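Local coordinates for halogenase PltM (PDB 6BZN), which halogenates phenolic substrates, accepting chloride, bromide or iodide, and belongs to the FAD-dependent halogenases, at residues T213-V225 against L273-P287. Sequence-based numbering, arbitrary orientation.
Sequences TDTCSFFTHMLNV and LCSIGFQFNNAKYRP
F218 and F278 face each other as a hydrogen-bonded antiparallel pair, and their rings lie almost parallel (planes 8° apart) but offset along their planes, so little of one ring covers the other. What sits over the F278 face is the F218 methylene: CB of F218 stands 3.7 Å from the F278 ring centroid, a CH-pi contact. F278 reaches there because its CG lies between the backbone N and the carbonyl carbon (chi1 63°), turning the ring back across its neighbour. P287, rigid and apolar, meets the far edge of the F218 ring, its CB 3.6 Å from F218 CZ, while P291 of helix 291-301 also touches F218. With the ring gone, as in an alanine here, F278 CE2 and P287 CB would probably lose their shared neighbour, and the F278 ring could turn more freely. C216, small enough to fit beside a ring, points SG at the F280 edge. Strands 215-223 and 273-281 are neighbours in the large mixed sheet of this flavin-dependent halogenase, and the aromatic face just described packs against helix 291-301. The other face carries F219, which touches FAD-binding V62, and H221, whose CD2 lies 3.6 Å from S275 CB; both H221 and S275 hydrogen-bond E64. G277 pairs with F219 at a CA-CA distance of 4.0 Å, adding no side chain beside F219 CB. At the D214 and N282 end the packing gives way to polar contacts and bridging waters. There N282 N binds D214 O at 2.8 Å, and N282 ND2 reaches D214 OD1 at 3.0 Å from above the carboxylate plane, while also bonding P322 O. R286 NH1 bonds a water that in turn donates to D214 OD1, while the direct approach of the opposite charges, R286 NH2 to D214 OD2 at 4.3 Å, is too long for a salt bridge.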
# COMPACT_ATOMS: atom_id res chain seq x y z
N THR A 213 -4.76 -0.70 15.44
CA THR A 213 -3.87 0.37 15.08
C THR A 213 -4.59 1.72 15.22
O THR A 213 -5.68 1.90 14.67
CB THR A 213 -3.37 0.21 13.63
OG1 THR A 213 -2.88 -1.13 13.44
CG2 THR A 213 -2.25 1.17 13.33
N ASP A 214 -3.96 2.64 15.95
CA ASP A 214 -4.45 4.00 16.18
C ASP A 214 -3.26 4.93 15.98
O ASP A 214 -2.46 5.14 16.89
CB ASP A 214 -5.02 4.08 17.59
CG ASP A 214 -5.66 5.44 17.92
OD1 ASP A 214 -5.63 6.39 17.12
OD2 ASP A 214 -6.21 5.52 19.05
N THR A 215 -3.13 5.46 14.76
CA THR A 215 -1.98 6.23 14.37
C THR A 215 -2.35 7.48 13.62
O THR A 215 -3.43 7.56 13.02
CB THR A 215 -0.99 5.43 13.48
OG1 THR A 215 -1.65 4.96 12.30
CG2 THR A 215 -0.37 4.25 14.23
N CYS A 216 -1.43 8.44 13.67
CA CYS A 216 -1.53 9.70 12.94
C CYS A 216 -0.36 9.77 11.97
O CYS A 216 0.58 8.96 12.05
CB CYS A 216 -1.51 10.90 13.90
SG CYS A 216 0.00 11.07 14.88
N SER A 217 -0.43 10.71 11.03
CA SER A 217 0.59 10.87 10.02
C SER A 217 0.78 12.34 9.65
O SER A 217 -0.20 13.07 9.48
CB SER A 217 0.23 10.05 8.77
OG SER A 217 1.27 10.10 7.81
N PHE A 218 2.05 12.74 9.54
CA PHE A 218 2.47 14.03 9.00
C PHE A 218 3.31 13.74 7.76
O PHE A 218 4.28 12.97 7.86
CB PHE A 218 3.38 14.77 9.96
CG PHE A 218 2.76 15.15 11.29
CD1 PHE A 218 2.70 14.24 12.33
CD2 PHE A 218 2.36 16.46 11.53
CE1 PHE A 218 2.19 14.59 13.57
CE2 PHE A 218 1.85 16.83 12.76
CZ PHE A 218 1.76 15.90 13.79
N PHE A 219 3.00 14.34 6.62
CA PHE A 219 3.76 14.07 5.41
C PHE A 219 3.91 15.26 4.48
O PHE A 219 3.09 16.18 4.44
CB PHE A 219 3.18 12.87 4.64
CG PHE A 219 1.69 12.93 4.44
CD1 PHE A 219 0.83 12.51 5.45
CD2 PHE A 219 1.15 13.42 3.27
CE1 PHE A 219 -0.55 12.57 5.28
CE2 PHE A 219 -0.22 13.47 3.09
CZ PHE A 219 -1.07 13.04 4.09
N THR A 220 5.01 15.22 3.73
CA THR A 220 5.34 16.29 2.80
C THR A 220 6.40 15.79 1.81
O THR A 220 6.87 14.64 1.90
CB THR A 220 5.83 17.56 3.55
OG1 THR A 220 5.85 18.67 2.64
CG2 THR A 220 7.23 17.38 4.13
N HIS A 221 6.79 16.67 0.90
CA HIS A 221 7.92 16.44 0.03
C HIS A 221 8.97 17.53 0.27
O HIS A 221 8.63 18.70 0.45
CB HIS A 221 7.51 16.48 -1.44
CG HIS A 221 6.77 15.26 -1.91
ND1 HIS A 221 6.25 15.17 -3.18
CD2 HIS A 221 6.45 14.11 -1.29
CE1 HIS A 221 5.67 13.99 -3.33
NE2 HIS A 221 5.79 13.32 -2.20
N MET A 222 10.24 17.13 0.24
CA MET A 222 11.35 18.03 0.54
C MET A 222 12.45 18.00 -0.49
O MET A 222 12.67 16.99 -1.18
CB MET A 222 11.97 17.70 1.90
CG MET A 222 11.01 17.77 3.07
SD MET A 222 11.95 17.70 4.60
CE MET A 222 10.61 17.59 5.78
N LEU A 223 13.17 19.12 -0.57
CA LEU A 223 14.40 19.23 -1.34
C LEU A 223 15.61 19.10 -0.44
O LEU A 223 15.55 19.42 0.75
CB LEU A 223 14.51 20.61 -1.98
CG LEU A 223 13.50 20.91 -3.06
CD1 LEU A 223 13.32 22.42 -3.22
CD2 LEU A 223 13.98 20.26 -4.35
N ASN A 224 16.72 18.70 -1.05
CA ASN A 224 18.02 18.62 -0.38
C ASN A 224 18.04 17.74 0.87
O ASN A 224 18.71 18.06 1.86
CB ASN A 224 18.55 20.04 -0.06
CG ASN A 224 19.01 20.77 -1.31
OD1 ASN A 224 19.35 20.15 -2.31
ND2 ASN A 224 19.02 22.10 -1.26
N VAL A 225 17.30 16.63 0.82
CA VAL A 225 17.38 15.64 1.87
C VAL A 225 18.62 14.78 1.62
O VAL A 225 18.73 14.13 0.57
CB VAL A 225 16.13 14.75 1.93
CG1 VAL A 225 16.27 13.73 3.05
CG2 VAL A 225 14.88 15.60 2.15
N LEU A 273 12.99 15.76 -5.47
CA LEU A 273 12.32 15.68 -4.20
C LEU A 273 12.52 14.36 -3.51
O LEU A 273 12.85 13.34 -4.14
CB LEU A 273 10.82 15.93 -4.38
CG LEU A 273 10.44 17.29 -4.99
CD1 LEU A 273 8.96 17.28 -5.36
CD2 LEU A 273 10.77 18.41 -4.00
N CYS A 274 12.25 14.39 -2.22
CA CYS A 274 12.20 13.24 -1.37
C CYS A 274 10.93 13.30 -0.51
O CYS A 274 10.62 14.33 0.11
CB CYS A 274 13.46 13.21 -0.51
SG CYS A 274 13.60 11.81 0.62
N SER A 275 10.21 12.20 -0.48
CA SER A 275 9.01 12.13 0.34
C SER A 275 9.37 11.81 1.78
O SER A 275 10.21 10.93 2.03
CB SER A 275 8.05 11.09 -0.22
OG SER A 275 6.88 11.01 0.56
N ILE A 276 8.75 12.53 2.71
CA ILE A 276 9.00 12.39 4.13
C ILE A 276 7.65 12.30 4.84
O ILE A 276 6.78 13.16 4.65
CB ILE A 276 9.79 13.61 4.70
CG1 ILE A 276 11.13 13.82 3.96
CG2 ILE A 276 10.01 13.45 6.20
CD1 ILE A 276 12.16 12.71 4.06
N GLY A 277 7.47 11.26 5.65
CA GLY A 277 6.26 11.11 6.46
C GLY A 277 6.62 10.60 7.82
O GLY A 277 7.43 9.69 7.91
N PHE A 278 6.07 11.17 8.87
CA PHE A 278 6.27 10.60 10.21
C PHE A 278 4.95 10.31 10.90
O PHE A 278 3.97 11.08 10.76
CB PHE A 278 7.25 11.40 11.10
CG PHE A 278 6.84 12.81 11.42
CD1 PHE A 278 7.08 13.85 10.53
CD2 PHE A 278 6.31 13.11 12.67
CE1 PHE A 278 6.74 15.16 10.85
CE2 PHE A 278 5.97 14.42 13.00
CZ PHE A 278 6.19 15.44 12.09
N GLN A 279 4.92 9.16 11.57
CA GLN A 279 3.70 8.59 12.12
C GLN A 279 3.89 8.33 13.59
O GLN A 279 4.96 7.85 13.99
CB GLN A 279 3.37 7.25 11.46
CG GLN A 279 2.87 7.32 10.02
CD GLN A 279 3.86 7.95 9.05
OE1 GLN A 279 3.57 8.97 8.43
NE2 GLN A 279 5.04 7.35 8.92
N PHE A 280 2.86 8.60 14.39
CA PHE A 280 2.86 8.24 15.80
C PHE A 280 1.75 7.25 16.14
O PHE A 280 0.63 7.36 15.67
CB PHE A 280 2.71 9.48 16.70
CG PHE A 280 3.86 10.44 16.59
CD1 PHE A 280 5.13 10.06 17.01
CD2 PHE A 280 3.67 11.72 16.09
CE1 PHE A 280 6.20 10.95 16.93
CE2 PHE A 280 4.72 12.61 16.00
CZ PHE A 280 6.00 12.22 16.41
N ASN A 281 2.10 6.29 16.99
CA ASN A 281 1.16 5.49 17.73
C ASN A 281 0.49 6.41 18.76
O ASN A 281 1.12 6.82 19.74
CB ASN A 281 1.90 4.34 18.41
CG ASN A 281 0.98 3.44 19.21
OD1 ASN A 281 -0.20 3.73 19.37
ND2 ASN A 281 1.53 2.34 19.69
N ASN A 282 -0.78 6.73 18.54
CA ASN A 282 -1.51 7.69 19.39
C ASN A 282 -1.68 7.18 20.83
O ASN A 282 -1.88 7.98 21.75
CB ASN A 282 -2.88 8.02 18.80
CG ASN A 282 -2.81 8.88 17.54
OD1 ASN A 282 -2.06 9.84 17.47
ND2 ASN A 282 -3.66 8.56 16.57
N ALA A 283 -1.59 5.87 21.03
CA ALA A 283 -1.55 5.29 22.37
C ALA A 283 -0.28 5.63 23.14
O ALA A 283 -0.27 5.54 24.37
CB ALA A 283 -1.72 3.78 22.31
N LYS A 284 0.80 5.99 22.44
CA LYS A 284 2.07 6.33 23.08
C LYS A 284 2.47 7.80 23.00
O LYS A 284 3.13 8.27 23.90
CB LYS A 284 3.20 5.49 22.52
CG LYS A 284 3.09 4.02 22.88
CD LYS A 284 4.29 3.26 22.37
CE LYS A 284 4.12 1.77 22.56
NZ LYS A 284 4.50 1.39 23.93
N TYR A 285 2.12 8.50 21.93
CA TYR A 285 2.40 9.93 21.83
C TYR A 285 1.35 10.59 20.97
O TYR A 285 1.11 10.13 19.85
CB TYR A 285 3.79 10.19 21.22
CG TYR A 285 4.07 11.66 21.00
CD1 TYR A 285 4.40 12.49 22.08
CD2 TYR A 285 3.99 12.23 19.73
CE1 TYR A 285 4.64 13.84 21.90
CE2 TYR A 285 4.23 13.58 19.54
CZ TYR A 285 4.55 14.38 20.62
OH TYR A 285 4.78 15.72 20.44
N ARG A 286 0.73 11.66 21.48
CA ARG A 286 -0.20 12.47 20.70
C ARG A 286 0.44 13.82 20.43
O ARG A 286 0.76 14.54 21.37
CB ARG A 286 -1.54 12.66 21.43
CG ARG A 286 -2.49 11.48 21.29
CD ARG A 286 -3.83 11.72 21.97
NE ARG A 286 -4.46 10.45 22.34
CZ ARG A 286 -5.21 9.69 21.55
NH1 ARG A 286 -5.48 10.02 20.28
NH2 ARG A 286 -5.71 8.55 22.03
N PRO A 287 0.63 14.18 19.15
CA PRO A 287 1.19 15.50 18.89
C PRO A 287 0.23 16.62 19.31
O PRO A 287 -0.98 16.43 19.29
CB PRO A 287 1.38 15.49 17.37
CG PRO A 287 0.33 14.58 16.87
CD PRO A 287 0.25 13.49 17.90
O HOH W 1 -1.99 2.09 17.92
O HOH W 2 -6.74 8.62 18.22